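Local coordinates for cellulose-binding protein (Saccharophagus degradans, PDB 2YHG) that probably binds polysaccharide and may hydrolyse glycosidic bonds, its deposited C-terminal part pairing a nucleoside hydrolase-like domain with a smaller beta domain, at residues A[79-83]-A[106-110]; A[180-186]-A[202-208]; A[211-217]-A[237-243]; A[374-378]-A[391-397]. All blocks are in the same frame, centred on the assembly; numbering follows the deposited sequence. Where two conformers were deposited one is given.

Contact 1 of 4, residues A[79-83]-A[106-110]; sequences VDRIL and LDSIN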
# COMPACT_ATOMS: atom_id res chain seq x y z
N VAL A 79 -0.90 -14.13 -14.22
CA VAL A 79 0.24 -13.28 -13.97
C VAL A 79 1.21 -13.32 -15.16
O VAL A 79 1.73 -12.28 -15.56
CB VAL A 79 0.93 -13.61 -12.65
CG1 VAL A 79 2.25 -12.84 -12.49
CG2 VAL A 79 -0.00 -13.32 -11.48
N ASP A 80 1.41 -14.49 -15.75
CA ASP A 80 2.32 -14.59 -16.89
C ASP A 80 1.88 -13.62 -17.98
O ASP A 80 2.69 -12.98 -18.64
CB ASP A 80 2.26 -16.01 -17.48
CG ASP A 80 2.74 -17.11 -16.55
OD1 ASP A 80 3.37 -16.85 -15.50
OD2 ASP A 80 2.49 -18.27 -16.93
N ARG A 81 0.57 -13.60 -18.27
CA ARG A 81 0.01 -12.77 -19.32
C ARG A 81 0.22 -11.29 -19.03
O ARG A 81 0.59 -10.49 -19.91
CB ARG A 81 -1.48 -13.11 -19.46
CG ARG A 81 -2.25 -12.36 -20.51
CD ARG A 81 -3.51 -13.11 -20.91
NE ARG A 81 -4.37 -12.28 -21.73
CZ ARG A 81 -5.15 -11.34 -21.24
NH1 ARG A 81 -5.24 -11.16 -19.93
NH2 ARG A 81 -5.85 -10.58 -22.08
N ILE A 82 -0.00 -10.89 -17.79
CA ILE A 82 0.17 -9.51 -17.39
C ILE A 82 1.66 -9.12 -17.44
O ILE A 82 1.97 -8.02 -17.90
CB ILE A 82 -0.48 -9.25 -16.03
CG1 ILE A 82 -2.01 -9.34 -16.13
CG2 ILE A 82 -0.03 -7.91 -15.46
CD1 ILE A 82 -2.73 -9.48 -14.84
N LEU A 83 2.55 -9.99 -17.01
CA LEU A 83 3.98 -9.71 -17.09
C LEU A 83 4.50 -9.66 -18.52
O LEU A 83 5.41 -8.89 -18.81
CB LEU A 83 4.78 -10.70 -16.25
CG LEU A 83 4.63 -10.57 -14.73
CD1 LEU A 83 5.55 -11.57 -14.04
CD2 LEU A 83 4.92 -9.16 -14.26
N LEU A 106 10.88 -9.59 -12.41
CA LEU A 106 9.49 -9.90 -12.08
C LEU A 106 9.15 -11.33 -12.42
O LEU A 106 8.47 -11.99 -11.64
CB LEU A 106 8.53 -8.96 -12.79
CG LEU A 106 8.58 -7.52 -12.32
CD1 LEU A 106 7.52 -6.71 -13.06
CD2 LEU A 106 8.42 -7.35 -10.82
N ASP A 107 9.66 -11.84 -13.53
CA ASP A 107 9.45 -13.23 -13.86
C ASP A 107 9.97 -14.12 -12.73
O ASP A 107 9.36 -15.15 -12.40
CB ASP A 107 10.18 -13.60 -15.15
CG ASP A 107 9.61 -12.93 -16.39
OD1 ASP A 107 8.46 -12.45 -16.38
OD2 ASP A 107 10.39 -12.82 -17.39
N SER A 108 11.12 -13.76 -12.14
CA SER A 108 11.74 -14.58 -11.12
C SER A 108 10.97 -14.67 -9.80
O SER A 108 11.19 -15.57 -9.03
CB SER A 108 13.17 -14.11 -10.84
OG SER A 108 13.24 -12.99 -10.00
N ILE A 109 10.09 -13.70 -9.57
CA ILE A 109 9.29 -13.62 -8.34
C ILE A 109 7.80 -13.91 -8.58
O ILE A 109 6.99 -13.75 -7.67
CB ILE A 109 9.50 -12.29 -7.60
CG1 ILE A 109 9.06 -11.09 -8.44
CG2 ILE A 109 10.95 -12.16 -7.16
CD1 ILE A 109 8.81 -9.81 -7.65
N ASN A 110 7.49 -14.41 -9.77
CA ASN A 110 6.16 -14.86 -10.18
C ASN A 110 6.09 -16.34 -9.90
O ASN A 110 6.56 -17.17 -10.70
CB ASN A 110 6.02 -14.55 -11.67
CG ASN A 110 4.81 -15.20 -12.31
OD1 ASN A 110 3.91 -15.68 -11.62
ND2 ASN A 110 4.81 -15.24 -13.64

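Contact 2 of 4, residues A[180-186]-A[202-208]; sequences LRVYDIL and LIYIRAR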
# COMPACT_ATOMS: atom_id res chain seq x y z
N LEU A 180 7.76 -8.75 9.84
CA LEU A 180 6.64 -8.97 8.92
C LEU A 180 5.51 -8.01 9.25
O LEU A 180 5.34 -7.61 10.40
CB LEU A 180 6.19 -10.42 9.06
CG LEU A 180 5.12 -10.95 8.10
CD1 LEU A 180 5.54 -10.85 6.65
CD2 LEU A 180 4.77 -12.36 8.50
N ARG A 181 4.69 -7.69 8.24
CA ARG A 181 3.40 -7.04 8.43
C ARG A 181 2.45 -7.66 7.43
O ARG A 181 2.88 -8.04 6.34
CB ARG A 181 3.42 -5.54 8.21
CG ARG A 181 4.16 -4.74 9.28
CD ARG A 181 5.55 -4.44 8.79
NE ARG A 181 6.27 -3.56 9.76
CZ ARG A 181 6.96 -4.00 10.81
NH1 ARG A 181 7.06 -5.27 11.09
NH2 ARG A 181 7.70 -3.13 11.47
N VAL A 182 1.18 -7.77 7.80
CA VAL A 182 0.18 -8.32 6.90
C VAL A 182 -0.90 -7.28 6.63
O VAL A 182 -1.45 -6.67 7.55
CB VAL A 182 -0.46 -9.60 7.49
CG1 VAL A 182 -1.60 -10.12 6.61
CG2 VAL A 182 0.62 -10.69 7.66
N TYR A 183 -1.24 -7.15 5.33
CA TYR A 183 -2.40 -6.36 4.90
C TYR A 183 -3.34 -7.33 4.19
O TYR A 183 -3.05 -7.80 3.10
CB TYR A 183 -1.98 -5.20 3.98
CG TYR A 183 -3.05 -4.15 3.79
CD1 TYR A 183 -4.27 -4.45 3.19
CD2 TYR A 183 -2.84 -2.83 4.16
CE1 TYR A 183 -5.20 -3.46 2.96
CE2 TYR A 183 -3.80 -1.83 3.93
CZ TYR A 183 -4.98 -2.17 3.33
OH TYR A 183 -5.97 -1.24 3.04
N ASP A 184 -4.43 -7.66 4.88
CA ASP A 184 -5.45 -8.62 4.44
C ASP A 184 -6.65 -7.83 3.93
O ASP A 184 -7.24 -7.06 4.67
CB ASP A 184 -5.81 -9.47 5.66
CG ASP A 184 -7.09 -10.27 5.56
OD1 ASP A 184 -7.67 -10.36 4.47
OD2 ASP A 184 -7.49 -10.83 6.64
N ILE A 185 -7.02 -8.03 2.67
CA ILE A 185 -8.24 -7.44 2.13
C ILE A 185 -9.44 -8.32 2.51
O ILE A 185 -9.58 -9.43 2.01
CB ILE A 185 -8.17 -7.27 0.61
CG1 ILE A 185 -7.05 -6.28 0.22
CG2 ILE A 185 -9.55 -6.83 0.08
CD1 ILE A 185 -7.44 -4.82 0.38
N LEU A 186 -10.26 -7.79 3.41
CA LEU A 186 -11.60 -8.27 3.73
C LEU A 186 -11.69 -9.58 4.50
O LEU A 186 -12.76 -9.86 5.05
CB LEU A 186 -12.50 -8.34 2.50
CG LEU A 186 -12.97 -6.97 2.02
CD1 LEU A 186 -13.33 -6.99 0.52
CD2 LEU A 186 -14.19 -6.54 2.83
N LEU A 202 2.20 -9.71 15.64
CA LEU A 202 2.26 -9.44 14.22
C LEU A 202 1.36 -8.26 13.88
O LEU A 202 0.17 -8.31 14.18
CB LEU A 202 1.81 -10.68 13.46
CG LEU A 202 1.72 -10.59 11.95
CD1 LEU A 202 3.04 -10.23 11.30
CD2 LEU A 202 1.16 -11.88 11.41
N ILE A 203 1.87 -7.21 13.25
CA ILE A 203 1.04 -6.13 12.76
C ILE A 203 0.16 -6.68 11.65
O ILE A 203 0.66 -7.17 10.65
CB ILE A 203 1.90 -4.95 12.26
CG1 ILE A 203 2.67 -4.33 13.43
CG2 ILE A 203 1.02 -3.92 11.56
CD1 ILE A 203 3.73 -3.33 13.00
N TYR A 204 -1.15 -6.61 11.84
CA TYR A 204 -2.12 -7.30 10.98
C TYR A 204 -3.31 -6.36 10.77
O TYR A 204 -3.98 -5.99 11.73
CB TYR A 204 -2.58 -8.62 11.63
CG TYR A 204 -3.40 -9.48 10.74
CD1 TYR A 204 -4.68 -9.11 10.35
CD2 TYR A 204 -2.92 -10.69 10.28
CE1 TYR A 204 -5.42 -9.90 9.49
CE2 TYR A 204 -3.65 -11.48 9.42
CZ TYR A 204 -4.90 -11.09 9.02
OH TYR A 204 -5.61 -11.91 8.18
N ILE A 205 -3.53 -6.00 9.52
CA ILE A 205 -4.67 -5.21 9.09
C ILE A 205 -5.64 -6.09 8.33
O ILE A 205 -5.22 -6.81 7.41
CB ILE A 205 -4.20 -4.07 8.12
CG1 ILE A 205 -3.32 -3.06 8.84
CG2 ILE A 205 -5.40 -3.42 7.44
CD1 ILE A 205 -2.57 -2.15 7.91
N ARG A 206 -6.92 -6.09 8.70
CA ARG A 206 -8.00 -6.64 7.87
C ARG A 206 -8.84 -5.46 7.41
O ARG A 206 -9.67 -4.95 8.17
CB ARG A 206 -8.82 -7.72 8.58
CG ARG A 206 -9.94 -8.28 7.75
CD ARG A 206 -10.63 -9.51 8.34
NE ARG A 206 -9.80 -10.69 8.19
CZ ARG A 206 -10.13 -11.90 8.62
NH1 ARG A 206 -11.17 -12.08 9.42
NH2 ARG A 206 -9.41 -12.96 8.26
N ALA A 207 -8.57 -4.99 6.21
CA ALA A 207 -9.23 -3.81 5.67
C ALA A 207 -10.57 -4.19 5.07
O ALA A 207 -10.65 -5.16 4.30
CB ALA A 207 -8.36 -3.17 4.60
N ARG A 208 -11.60 -3.44 5.39
CA ARG A 208 -12.92 -3.74 4.89
C ARG A 208 -13.58 -2.62 4.12
O ARG A 208 -14.52 -2.86 3.35
CB ARG A 208 -13.82 -4.17 6.03
CG ARG A 208 -13.31 -5.37 6.79
CD ARG A 208 -14.28 -5.72 7.94
NE ARG A 208 -14.23 -4.69 8.96
CZ ARG A 208 -15.22 -4.48 9.83
NH1 ARG A 208 -16.30 -5.27 9.85
NH2 ARG A 208 -15.16 -3.43 10.63
O HOH W 1 4.81 -7.30 13.05

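Contact 3 of 4, residues A[211-217]-A[237-243]; sequences YSWQPSD and RRYATEG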
# COMPACT_ATOMS: atom_id res chain seq x y z
N TYR A 211 -14.27 0.05 -0.90
CA TYR A 211 -15.21 0.13 -2.00
C TYR A 211 -15.66 1.54 -2.37
O TYR A 211 -16.52 1.67 -3.25
CB TYR A 211 -16.44 -0.69 -1.67
CG TYR A 211 -16.21 -2.18 -1.62
CD1 TYR A 211 -15.87 -2.89 -2.75
CD2 TYR A 211 -16.32 -2.88 -0.44
CE1 TYR A 211 -15.67 -4.28 -2.71
CE2 TYR A 211 -16.19 -4.26 -0.41
CZ TYR A 211 -15.89 -4.95 -1.55
OH TYR A 211 -15.85 -6.34 -1.54
N SER A 212 -15.15 2.58 -1.72
CA SER A 212 -15.72 3.93 -1.88
C SER A 212 -14.86 4.89 -2.69
O SER A 212 -15.29 5.99 -2.97
CB SER A 212 -15.98 4.56 -0.53
OG SER A 212 -16.90 3.80 0.20
N TRP A 213 -13.69 4.46 -3.14
CA TRP A 213 -12.70 5.33 -3.77
C TRP A 213 -12.62 5.18 -5.28
O TRP A 213 -11.96 6.00 -5.94
CB TRP A 213 -11.32 5.04 -3.15
CG TRP A 213 -10.84 3.66 -3.41
CD1 TRP A 213 -11.13 2.55 -2.68
CD2 TRP A 213 -10.07 3.21 -4.53
NE1 TRP A 213 -10.62 1.44 -3.28
CE2 TRP A 213 -9.97 1.81 -4.43
CE3 TRP A 213 -9.44 3.86 -5.60
CZ2 TRP A 213 -9.34 1.03 -5.40
CZ3 TRP A 213 -8.80 3.08 -6.56
CH2 TRP A 213 -8.75 1.69 -6.45
N GLN A 214 -13.23 4.13 -5.82
CA GLN A 214 -12.94 3.65 -7.16
C GLN A 214 -13.36 4.64 -8.25
O GLN A 214 -14.32 5.39 -8.10
CB GLN A 214 -13.69 2.34 -7.44
CG GLN A 214 -13.02 1.12 -6.84
CD GLN A 214 -13.25 0.85 -5.38
OE1 GLN A 214 -13.77 1.69 -4.61
NE2 GLN A 214 -12.87 -0.35 -4.97
N PRO A 215 -12.65 4.63 -9.36
CA PRO A 215 -13.04 5.43 -10.52
C PRO A 215 -14.13 4.74 -11.32
O PRO A 215 -14.41 3.56 -11.12
CB PRO A 215 -11.76 5.51 -11.31
CG PRO A 215 -11.19 4.13 -11.13
CD PRO A 215 -11.53 3.74 -9.68
N SER A 216 -14.68 5.48 -12.27
CA SER A 216 -15.77 4.99 -13.10
C SER A 216 -15.27 4.05 -14.17
O SER A 216 -14.12 4.05 -14.57
CB SER A 216 -16.52 6.16 -13.76
OG SER A 216 -15.69 6.71 -14.74
N ASP A 217 -16.20 3.29 -14.72
CA ASP A 217 -15.92 2.40 -15.83
C ASP A 217 -15.45 3.18 -17.05
O ASP A 217 -14.60 2.71 -17.79
CB ASP A 217 -17.13 1.56 -16.20
CG ASP A 217 -17.51 0.54 -15.13
OD1 ASP A 217 -16.67 0.13 -14.28
OD2 ASP A 217 -18.70 0.12 -15.17
N ARG A 237 -14.48 -4.29 -14.88
CA ARG A 237 -15.13 -4.63 -13.63
C ARG A 237 -16.24 -5.66 -13.81
O ARG A 237 -17.04 -5.57 -14.72
CB ARG A 237 -15.74 -3.35 -13.07
CG ARG A 237 -16.44 -3.49 -11.76
CD ARG A 237 -17.05 -2.18 -11.35
NE ARG A 237 -18.03 -1.67 -12.31
CZ ARG A 237 -19.24 -2.17 -12.47
NH1 ARG A 237 -19.74 -3.04 -11.58
NH2 ARG A 237 -20.00 -1.74 -13.46
N ARG A 238 -16.26 -6.66 -12.93
CA ARG A 238 -17.36 -7.63 -12.80
C ARG A 238 -18.30 -7.23 -11.66
O ARG A 238 -19.54 -7.24 -11.82
CB ARG A 238 -16.82 -9.04 -12.52
CG ARG A 238 -17.91 -10.11 -12.46
CD ARG A 238 -17.36 -11.47 -12.17
NE ARG A 238 -16.47 -11.97 -13.21
CZ ARG A 238 -15.75 -13.10 -13.13
NH1 ARG A 238 -15.83 -13.83 -12.05
NH2 ARG A 238 -14.90 -13.42 -14.08
N TYR A 239 -17.72 -6.94 -10.49
CA TYR A 239 -18.43 -6.55 -9.29
C TYR A 239 -17.91 -5.19 -8.85
O TYR A 239 -18.51 -4.17 -9.16
CB TYR A 239 -18.29 -7.60 -8.22
CG TYR A 239 -19.01 -7.29 -6.98
CD1 TYR A 239 -20.39 -7.23 -6.96
CD2 TYR A 239 -18.32 -7.10 -5.80
CE1 TYR A 239 -21.08 -6.96 -5.76
CE2 TYR A 239 -18.99 -6.86 -4.61
CZ TYR A 239 -20.36 -6.73 -4.61
OH TYR A 239 -21.01 -6.50 -3.42
N ALA A 240 -16.74 -5.16 -8.20
CA ALA A 240 -16.06 -3.92 -7.83
C ALA A 240 -14.75 -3.81 -8.58
O ALA A 240 -14.08 -4.83 -8.85
CB ALA A 240 -15.78 -3.87 -6.32
N THR A 241 -14.33 -2.59 -8.85
CA THR A 241 -13.03 -2.33 -9.44
C THR A 241 -11.96 -2.38 -8.34
O THR A 241 -12.10 -1.74 -7.31
CB THR A 241 -13.02 -0.99 -10.14
OG1 THR A 241 -13.81 -1.16 -11.32
CG2 THR A 241 -11.67 -0.51 -10.53
N GLU A 242 -10.92 -3.18 -8.56
CA GLU A 242 -9.69 -3.11 -7.75
C GLU A 242 -9.99 -3.10 -6.24
O GLU A 242 -9.38 -2.36 -5.47
CB GLU A 242 -8.85 -1.88 -8.14
CG GLU A 242 -8.24 -2.03 -9.50
CD GLU A 242 -7.26 -0.96 -9.82
OE1 GLU A 242 -6.28 -0.80 -9.02
OE2 GLU A 242 -7.44 -0.19 -10.81
N GLY A 243 -10.78 -4.05 -5.76
CA GLY A 243 -11.02 -4.14 -4.33
C GLY A 243 -9.75 -4.39 -3.51
O GLY A 243 -9.71 -4.01 -2.34
O HOH W 2 -15.29 1.07 -12.03
O HOH W 3 -15.20 -1.67 -16.02

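Contact 4 of 4, residues A[374-378]-A[391-397]; sequences YSWSH and ISNSSSA. With EDO (1,2-ethanediol), chain K.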
# COMPACT_ATOMS: atom_id res chain seq x y z
N TYR A 374 0.46 24.76 -3.22
CA TYR A 374 0.84 24.29 -1.92
C TYR A 374 -0.39 24.33 -1.06
O TYR A 374 -1.07 25.36 -0.99
CB TYR A 374 1.93 25.20 -1.33
CG TYR A 374 3.14 25.36 -2.19
CD1 TYR A 374 3.18 26.31 -3.20
CD2 TYR A 374 4.29 24.63 -1.96
CE1 TYR A 374 4.31 26.44 -4.03
CE2 TYR A 374 5.40 24.76 -2.76
CZ TYR A 374 5.41 25.64 -3.80
OH TYR A 374 6.58 25.81 -4.53
N SER A 375 -0.64 23.24 -0.32
CA SER A 375 -1.74 23.21 0.63
C SER A 375 -1.31 22.51 1.92
O SER A 375 -0.99 21.33 1.90
CB SER A 375 -2.92 22.49 0.01
OG SER A 375 -4.04 22.52 0.86
N TRP A 376 -1.36 23.25 3.03
CA TRP A 376 -0.99 22.72 4.34
C TRP A 376 -2.24 22.43 5.13
O TRP A 376 -3.13 23.29 5.21
CB TRP A 376 -0.14 23.73 5.10
CG TRP A 376 1.15 24.06 4.42
CD1 TRP A 376 1.38 25.10 3.55
CD2 TRP A 376 2.40 23.43 4.64
NE1 TRP A 376 2.69 25.15 3.23
CE2 TRP A 376 3.34 24.13 3.87
CE3 TRP A 376 2.80 22.32 5.37
CZ2 TRP A 376 4.68 23.77 3.86
CZ3 TRP A 376 4.12 21.96 5.36
CH2 TRP A 376 5.05 22.68 4.60
N SER A 377 -2.29 21.27 5.79
CA SER A 377 -3.44 20.91 6.57
C SER A 377 -3.05 20.24 7.87
O SER A 377 -1.97 19.66 8.00
CB SER A 377 -4.36 19.98 5.76
OG SER A 377 -3.68 18.80 5.42
N HIS A 378 -3.91 20.36 8.87
CA HIS A 378 -3.78 19.62 10.12
C HIS A 378 -4.51 18.30 10.01
O HIS A 378 -5.75 18.27 9.88
CB HIS A 378 -4.38 20.44 11.28
CG HIS A 378 -4.34 19.69 12.56
ND1 HIS A 378 -5.33 19.80 13.52
CD2 HIS A 378 -3.44 18.81 13.05
CE1 HIS A 378 -5.06 18.96 14.50
NE2 HIS A 378 -3.92 18.33 14.24
N ILE A 391 -2.94 27.05 11.21
CA ILE A 391 -1.83 27.18 10.28
C ILE A 391 -2.01 28.46 9.49
O ILE A 391 -2.99 28.62 8.78
CB ILE A 391 -1.77 25.98 9.28
CG1 ILE A 391 -1.77 24.64 10.00
CG2 ILE A 391 -0.56 26.15 8.35
CD1 ILE A 391 -1.93 23.46 9.07
N SER A 392 -1.08 29.39 9.65
CA SER A 392 -1.08 30.60 8.86
C SER A 392 -0.46 30.38 7.48
O SER A 392 0.47 29.58 7.36
CB SER A 392 -0.35 31.70 9.62
OG SER A 392 -0.91 31.90 10.92
N ASN A 393 -0.94 31.12 6.49
CA ASN A 393 -0.53 31.03 5.08
C ASN A 393 -0.52 29.58 4.62
O ASN A 393 0.37 29.13 3.92
CB ASN A 393 0.81 31.72 4.82
CG ASN A 393 0.79 33.17 5.25
OD1 ASN A 393 1.27 33.44 6.33
ND2 ASN A 393 -0.01 34.01 4.56
N SER A 394 -1.65 28.94 4.84
CA SER A 394 -1.78 27.53 4.54
C SER A 394 -1.97 27.18 3.08
O SER A 394 -1.89 26.01 2.72
CB SER A 394 -2.88 26.95 5.40
OG SER A 394 -4.14 27.48 5.07
N SER A 395 -2.15 28.18 2.23
CA SER A 395 -2.14 27.98 0.78
C SER A 395 -0.93 28.57 0.13
O SER A 395 -0.91 28.73 -1.09
CB SER A 395 -3.40 28.57 0.13
OG SER A 395 -4.56 27.96 0.67
N SER A 396 0.11 28.80 0.92
CA SER A 396 1.38 29.31 0.43
C SER A 396 2.51 28.33 0.70
O SER A 396 2.40 27.41 1.53
CB SER A 396 1.68 30.62 1.14
OG SER A 396 0.67 31.55 0.84
N ALA A 397 3.60 28.47 -0.03
CA ALA A 397 4.74 27.61 0.21
C ALA A 397 5.25 27.70 1.64
O ALA A 397 5.69 26.71 2.20
CB ALA A 397 5.86 27.92 -0.77
C1 EDO K . -5.33 16.10 4.30
O1 EDO K . -6.71 16.43 4.09
C2 EDO K . -5.04 15.60 5.71
O2 EDO K . -5.24 16.65 6.64
O HOH W 4 -0.30 27.53 -3.48
O HOH W 5 -3.61 25.79 -1.71

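Contact 1 of 4, residues A[79-83]-A[106-110]
Asn110 reaches across to Asp80 with one polar bond. Asn110 ND2 donates to Asp80 OD1 at 2.9 Å, with an N-H...O angle of 151°. The oxygen lies close to the amide plane, while carboxylate and amide planes are turned 65° apart. Asp80 OD1 is also hydrogen-bonded to Thr76 OG1, just before helix 77-93, so two groups hold this one oxygen.

The rest is packing. CG1 of Val79 meets the other end of the amide, 3.4 Å from Asn110 OD1. This branch sits anti to the backbone N of Val79 (chi1 172°), and that brings it against the amide. Leu83 divides its two methyls. Leu83 CD2 touches Leu106 CD1 at 3.8 Å. Leu83 CD1 lies 3.8 Å from Asn110 CB and also passes the carboxylate of Asp107, 3.8 Å from its OD1. Val79, Leu83 and Leu106 are buried, whereas Asp80 and Asp107 face solvent.

The pairing joins helix 77-93 to the end of helix 103-108, where the chain enters strand 110-112. Val79 also packs on Ile62 and Thr64 of strand 58-64. This is helix packing beside an edge strand of the parallel sheet in the nucleoside hydrolase-like domain.

Contact 2 of 4, residues A[180-186]-A[202-208]
Asp184 and Arg206 are neighbours on adjacent parallel strands, and their side chains lie alongside each other. From CB, Asp184 first meets the backbone: CB is 3.2 Å from Ile205 O. CG stands anti to the backbone N (chi1 164°) and raises the carboxylate on the face of the sheet that also carries Tyr204 and Arg206, with CG near Tyr204 OH. There OD2 takes two short bonds and a weak one from Arg206 NH2. Tyr204 OH donates to Asp184 OD2 at 2.7 Å, and Arg206 NE donates to Asp184 OD2 at 2.8 Å, the latter at 163° as a salt bridge. The short bonds come from opposite faces of the carboxylate plane, which stands nearly perpendicular to both ring and guanidinium. The other oxygen, OD1, accepts from the backbone N of Gly187. This pins the buried carboxylate at both oxygens. Arg206 has a second acid, Asp288, at NH1.

The two strands, with helix 190-198 between them, form a beta-alpha-beta crossover at one end of the parallel sheet. Backbone bonds run from Val182 N to Ile203 O (3.0 Å) through to Leu186 N and Ala207 O (2.8 Å). Beside Asp184, Val182 CG1 rests over the face of the Tyr204 ring.

On the other sheet face, Ile205 CG2 sits over the centre of the Tyr183 ring, 4.1 Å from the centroid. Ala207 CB is 3.4 Å from Tyr183 OH, which bonds to Gly268 O.

Contact 3 of 4, residues A[211-217]-A[237-243]
Gln214 and Thr241 bring two irregular loops together, their CA atoms 6.4 Å apart, with Tyr211 facing Gly243 and Asp217 facing Arg237. The Gln214 side chain bends at chi2 (80°) and slides past Thr241. Its NE2 donates to Thr241 O at 2.8 Å, nearly in line with the carbonyl. NE2 also bonds to Val210 O, so two backbone oxygens fix the amide. The amide carbon of Gln214 lies above one face of the Trp213 ring, toward its rim. The edge of that indole meets Glu242 instead, with Trp213 CZ2 3.4 Å from Glu242 O.

The loops belong to the nucleoside hydrolase-like domain. One follows the last strand of its parallel sheet. The other leads into Asp244, a calcium ligand, and Gly243 N bonds to Asp42 OD2, next in sequence to the calcium ligand Asp43.

At the far end Asp217 and Arg237 form a side-on salt bridge. Arg237 NE reaches Asp217 OD1 at 3.0 Å, and Arg237 NH2 reaches Asp217 OD2 at 2.8 Å. Both oxygens use their syn lone pairs, and the two flat groups are only 6° from coplanar. Arg237 NH1 donates to Tyr239 O at 2.9 Å, which fixes the third nitrogen. One water links Pro215 O, Asp217 OD1 and Thr241 OG1. Tyr211 closes the other end, its ring edge against Ala240, with CE1 3.6 Å from Ala240 CB.

Contact 4 of 4, residues A[374-378]-A[391-397]
Trp376 N donates to Ser394 O at 2.8 Å, almost straight at 170° and in the carbonyl plane. Trp376 NE1 donates to Ser396 O, also at 2.8 Å, but this one is bent to 133°. The acceptor lies exactly in the ring plane. CG stands anti to the carbonyl carbon (chi1 -61°), which sets the indole beside the loop, and the ring rotation turns its NE1 edge to it. Ala397 O lies further along that edge, 3.5 Å from Trp376 CZ2.

Asn393 to Ser396 form a type I beta turn, closed by Ser396 N bonding to Asn393 O. The turn therefore presents two carbonyls to one tryptophan. Next to it, Ala397 CB sits over the centre of the Tyr374 ring, 3.6 Å from the centroid, as a CH-pi contact. Ile391 packs at the other end, with CD1 3.6 Å from Ser377 C and CG2 against Trp376 CB.

Two waters join Tyr374 and Ser395. One accepts from Tyr374 N and donates to Ser395 O. The other donates to Tyr374 O and is only weakly tied to Ser395 OG. On the side turned from the loop, Ser377 OG is hydrogen-bonded to an ethanediol, probably from the crystallisation liquor, at 2.9 Å from O2.

Strand 372-378 is an outer strand of the mixed sheet in the C-terminal domain, and strand 391-392 belongs to the small antiparallel sheet. Trp376 is buried, and its two N-H groups are both satisfied by turn carbonyls. The indole is thus held in position and orientation while its apolar parts pack between the sheets.

In the fold
The four contacts follow one another along the chain, and none nests in or crosses another. Contact 1 closes a loop of 22 residues near the start of the nucleoside hydrolase-like domain and sits by edge strand 110-112. Contact 2 closes a helical crossover at the opposite edge of the same sheet, about 24 Å away between centres. Contact 3 begins soon afterwards and closes a loop holding helices 217-225 and 228-232. Contacts 2 and 3 touch: Leu186 packs on Tyr211, and Ile185 on Gly243, beside a calcium site. Contact 4 lies apart in the C-terminal beta domain, about 32 Å from contact 3 between centres. It closes a 12-residue loop without helix or strand and joins two sheets.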